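Local coordinates for proteasome accessory factor B/C (PafBC) (Paenarthrobacter aurescens, PDB 6SJ9), which probably acts as a transcriptional regulator of the bacterial DNA damage response, combining winged helix-turn-helix and WYL domains, at residues L259-S265 with D276-D281. Numbering follows the deposited sequence.
Sequences LRKKATS and DRITVD
In the beta hairpin of the WCX domain, Thr-264 and Ser-265 on the outer strand meet Thr-279 on its neighbour. The Thr-264 N to Thr-279 O bond is 2.8 Å long with 151° at the hydrogen; a second backbone bond, Thr-279 N to Ser-265 O, is weak at 3.4 Å, for the outer strand turns a corner at Thr-264. Three hydroxyls gather here: Thr-279 OG1 lies 2.5 Å from Thr-264 OG1 and is hydrogen-bonded to Ser-265 OG at 2.7 Å. With chi1 at 47°, Thr-279 holds OG1 between its own backbone N and carbonyl carbon, facing both partners. The hairpin edges a four-stranded antiparallel sheet of order 2-3-1-4, consistent with a ferredoxin-like fold, in which helix 257-261 leads into the outer strand. On the side facing that helix, Ile-278 CD1 abuts Leu-259 CG at 4.1 Å, while its CB lies 4.0 Å from Ala-263 CB. Cutting Ile-278 back to an alanine removes CD1, and Leu-259 would probably lose this apolar neighbour, opening a gap between helix and strand. Arg-260 NH2 approaches Asp-276 OD2 as a salt bridge of doubtful detail; Asp-276 also pairs with Lys-253. Beside the turn after the helix, a water accepts from Asp-281 N at 2.9 Å.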
ATOM      1  N   LEU A 259      11.734   2.429 -11.838  1.00 65.20           N
ATOM      2  CA  LEU A 259      12.673   1.471 -12.405  1.00 60.94           C
ATOM      3  C   LEU A 259      14.076   2.051 -12.449  1.00 63.21           C
ATOM      4  O   LEU A 259      15.038   1.375 -12.086  1.00 66.61           O
ATOM      5  CB  LEU A 259      12.220   1.054 -13.808  1.00 59.20           C
ATOM      6  CG  LEU A 259      13.051  -0.047 -14.458  1.00 58.10           C
ATOM      7  CD1 LEU A 259      13.002  -1.291 -13.546  1.00 55.28           C
ATOM      8  CD2 LEU A 259      12.600  -0.337 -15.886  1.00 54.43           C
ATOM      9  N   ARG A 260      14.213   3.321 -12.821  1.00 65.89           N
ATOM     10  CA  ARG A 260      15.549   3.914 -12.931  1.00 67.61           C
ATOM     11  C   ARG A 260      16.220   4.038 -11.575  1.00 69.16           C
ATOM     12  O   ARG A 260      17.449   4.021 -11.489  1.00 68.63           O
ATOM     13  CB  ARG A 260      15.475   5.273 -13.624  1.00 66.07           C
ATOM     14  CG  ARG A 260      15.246   5.196 -15.112  1.00 65.48           C
ATOM     15  CD  ARG A 260      14.825   6.503 -15.720  1.00 64.88           C
ATOM     16  NE  ARG A 260      14.795   6.398 -17.184  1.00 66.44           N
ATOM     17  CZ  ARG A 260      15.851   6.676 -17.942  1.00 71.24           C
ATOM     18  NH1 ARG A 260      16.983   7.077 -17.366  1.00 68.43           N
ATOM     19  NH2 ARG A 260      15.796   6.552 -19.269  1.00 77.67           N
ATOM     20  N   LYS A 261      15.424   4.140 -10.509  1.00 71.77           N
ATOM     21  CA  LYS A 261      15.970   4.143  -9.157  1.00 73.96           C
ATOM     22  C   LYS A 261      16.759   2.866  -8.877  1.00 71.64           C
ATOM     23  O   LYS A 261      17.694   2.878  -8.079  1.00 69.25           O
ATOM     24  CB  LYS A 261      14.804   4.315  -8.178  1.00 75.47           C
ATOM     25  CG  LYS A 261      14.492   5.781  -7.901  1.00 81.12           C
ATOM     26  CD  LYS A 261      13.419   6.016  -6.842  1.00 84.72           C
ATOM     27  CE  LYS A 261      12.943   7.493  -6.940  1.00 89.16           C
ATOM     28  NZ  LYS A 261      11.572   7.797  -6.362  1.00 90.51           N
ATOM     29  N   LYS A 262      16.413   1.763  -9.532  1.00 71.68           N
ATOM     30  CA  LYS A 262      17.088   0.482  -9.335  1.00 71.09           C
ATOM     31  C   LYS A 262      18.279   0.251 -10.271  1.00 72.28           C
ATOM     32  O   LYS A 262      18.915  -0.806 -10.177  1.00 73.19           O
ATOM     33  CB  LYS A 262      16.098  -0.678  -9.496  1.00 69.71           C
ATOM     34  CG  LYS A 262      15.060  -0.730  -8.456  1.00 69.48           C
ATOM     35  CD  LYS A 262      14.289  -2.054  -8.506  1.00 71.22           C
ATOM     36  CE  LYS A 262      13.745  -2.367  -9.903  1.00 72.13           C
ATOM     37  NZ  LYS A 262      12.864  -3.588  -9.900  1.00 71.40           N
ATOM     38  N   ALA A 263      18.579   1.171 -11.184  1.00 70.50           N
ATOM     39  CA  ALA A 263      19.521   0.879 -12.255  1.00 71.07           C
ATOM     40  C   ALA A 263      20.972   0.882 -11.763  1.00 75.28           C
ATOM     41  O   ALA A 263      21.436   1.853 -11.158  1.00 76.32           O
ATOM     42  CB  ALA A 263      19.334   1.885 -13.386  1.00 67.37           C
ATOM     43  N   THR A 264      21.703  -0.198 -12.072  1.00 75.07           N
ATOM     44  CA  THR A 264      23.126  -0.294 -11.748  1.00 73.96           C
ATOM     45  C   THR A 264      24.001   0.407 -12.770  1.00 77.70           C
ATOM     46  O   THR A 264      25.147   0.756 -12.462  1.00 80.38           O
ATOM     47  CB  THR A 264      23.571  -1.752 -11.677  1.00 75.20           C
ATOM     48  OG1 THR A 264      23.353  -2.365 -12.951  1.00 75.03           O
ATOM     49  CG2 THR A 264      22.784  -2.528 -10.610  1.00 77.28           C
ATOM     50  N   SER A 265      23.535   0.540 -14.004  1.00 79.68           N
ATOM     51  CA  SER A 265      24.286   1.285 -15.000  1.00 83.37           C
ATOM     52  C   SER A 265      23.293   1.961 -15.925  1.00 83.92           C
ATOM     53  O   SER A 265      22.167   1.495 -16.086  1.00 80.46           O
ATOM     54  CB  SER A 265      25.243   0.396 -15.796  1.00 84.39           C
ATOM     55  OG  SER A 265      24.521  -0.360 -16.743  1.00 84.54           O
ATOM     56  N   ASP A 276      17.296   4.725 -23.404  1.00 90.23           N
ATOM     57  CA  ASP A 276      18.447   4.380 -22.591  1.00 89.87           C
ATOM     58  C   ASP A 276      18.595   2.871 -22.493  1.00 91.03           C
ATOM     59  O   ASP A 276      17.626   2.118 -22.629  1.00 92.12           O
ATOM     60  CB  ASP A 276      18.285   4.938 -21.172  1.00 87.03           C
ATOM     61  CG  ASP A 276      18.369   6.445 -21.119  1.00 85.95           C
ATOM     62  OD1 ASP A 276      19.123   7.028 -21.925  1.00 90.38           O
ATOM     63  OD2 ASP A 276      17.676   7.036 -20.257  1.00 81.77           O
ATOM     64  N   ARG A 277      19.809   2.432 -22.195  1.00 91.46           N
ATOM     65  CA  ARG A 277      20.056   1.031 -21.902  1.00 91.97           C
ATOM     66  C   ARG A 277      20.523   0.957 -20.455  1.00 87.67           C
ATOM     67  O   ARG A 277      21.589   1.479 -20.121  1.00 88.59           O
ATOM     68  CB  ARG A 277      21.089   0.458 -22.879  1.00 97.62           C
ATOM     69  CG  ARG A 277      21.452  -0.995 -22.695  1.00102.46           C
ATOM     70  CD  ARG A 277      22.603  -1.347 -23.623  1.00109.93           C
ATOM     71  NE  ARG A 277      22.927  -2.775 -23.646  1.00113.95           N
ATOM     72  CZ  ARG A 277      23.919  -3.353 -22.975  1.00116.01           C
ATOM     73  NH1 ARG A 277      24.118  -4.663 -23.094  1.00117.19           N
ATOM     74  NH2 ARG A 277      24.704  -2.635 -22.181  1.00116.15           N
ATOM     75  N   ILE A 278      19.743   0.291 -19.600  1.00 82.08           N
ATOM     76  CA  ILE A 278      20.099   0.155 -18.193  1.00 74.78           C
ATOM     77  C   ILE A 278      20.213  -1.317 -17.845  1.00 74.67           C
ATOM     78  O   ILE A 278      19.651  -2.190 -18.509  1.00 76.19           O
ATOM     79  CB  ILE A 278      19.087   0.830 -17.242  1.00 67.05           C
ATOM     80  CG1 ILE A 278      17.714   0.149 -17.345  1.00 60.03           C
ATOM     81  CG2 ILE A 278      19.014   2.290 -17.493  1.00 64.90           C
ATOM     82  CD1 ILE A 278      16.728   0.586 -16.263  1.00 58.93           C
ATOM     83  N   THR A 279      20.902  -1.570 -16.738  1.00 72.60           N
ATOM     84  CA  THR A 279      20.942  -2.874 -16.102  1.00 71.91           C
ATOM     85  C   THR A 279      20.319  -2.749 -14.722  1.00 70.86           C
ATOM     86  O   THR A 279      20.433  -1.706 -14.070  1.00 71.30           O
ATOM     87  CB  THR A 279      22.390  -3.408 -15.998  1.00 78.31           C
ATOM     88  OG1 THR A 279      23.252  -2.380 -15.493  1.00 82.82           O
ATOM     89  CG2 THR A 279      22.920  -3.809 -17.366  1.00 79.82           C
ATOM     90  N   VAL A 280      19.562  -3.771 -14.325  1.00 67.86           N
ATOM     91  CA  VAL A 280      18.935  -3.808 -13.016  1.00 62.51           C
ATOM     92  C   VAL A 280      19.127  -5.210 -12.450  1.00 62.51           C
ATOM     93  O   VAL A 280      19.221  -6.201 -13.189  1.00 62.09           O
ATOM     94  CB  VAL A 280      17.442  -3.423 -13.036  1.00 62.42           C
ATOM     95  CG1 VAL A 280      17.239  -2.075 -13.664  1.00 62.26           C
ATOM     96  CG2 VAL A 280      16.617  -4.483 -13.732  1.00 65.20           C
ATOM     97  N   ASP A 281      19.246  -5.277 -11.133  1.00 61.73           N
ATOM     98  CA  ASP A 281      19.358  -6.546 -10.446  1.00 64.51           C
ATOM     99  C   ASP A 281      17.974  -7.039 -10.084  1.00 66.04           C
ATOM    100  O   ASP A 281      17.137  -6.270  -9.611  1.00 65.45           O
ATOM    101  CB  ASP A 281      20.215  -6.414  -9.186  1.00 63.15           C
ATOM    102  CG  ASP A 281      21.687  -6.130  -9.500  1.00 66.76           C
ATOM    103  OD1 ASP A 281      22.221  -6.766 -10.436  1.00 69.33           O
ATOM    104  OD2 ASP A 281      22.294  -5.262  -8.832  1.00 68.03           O
TER
HETATM  105  O   HOH W   1      19.282  -3.014  -9.259  1.00 69.12           O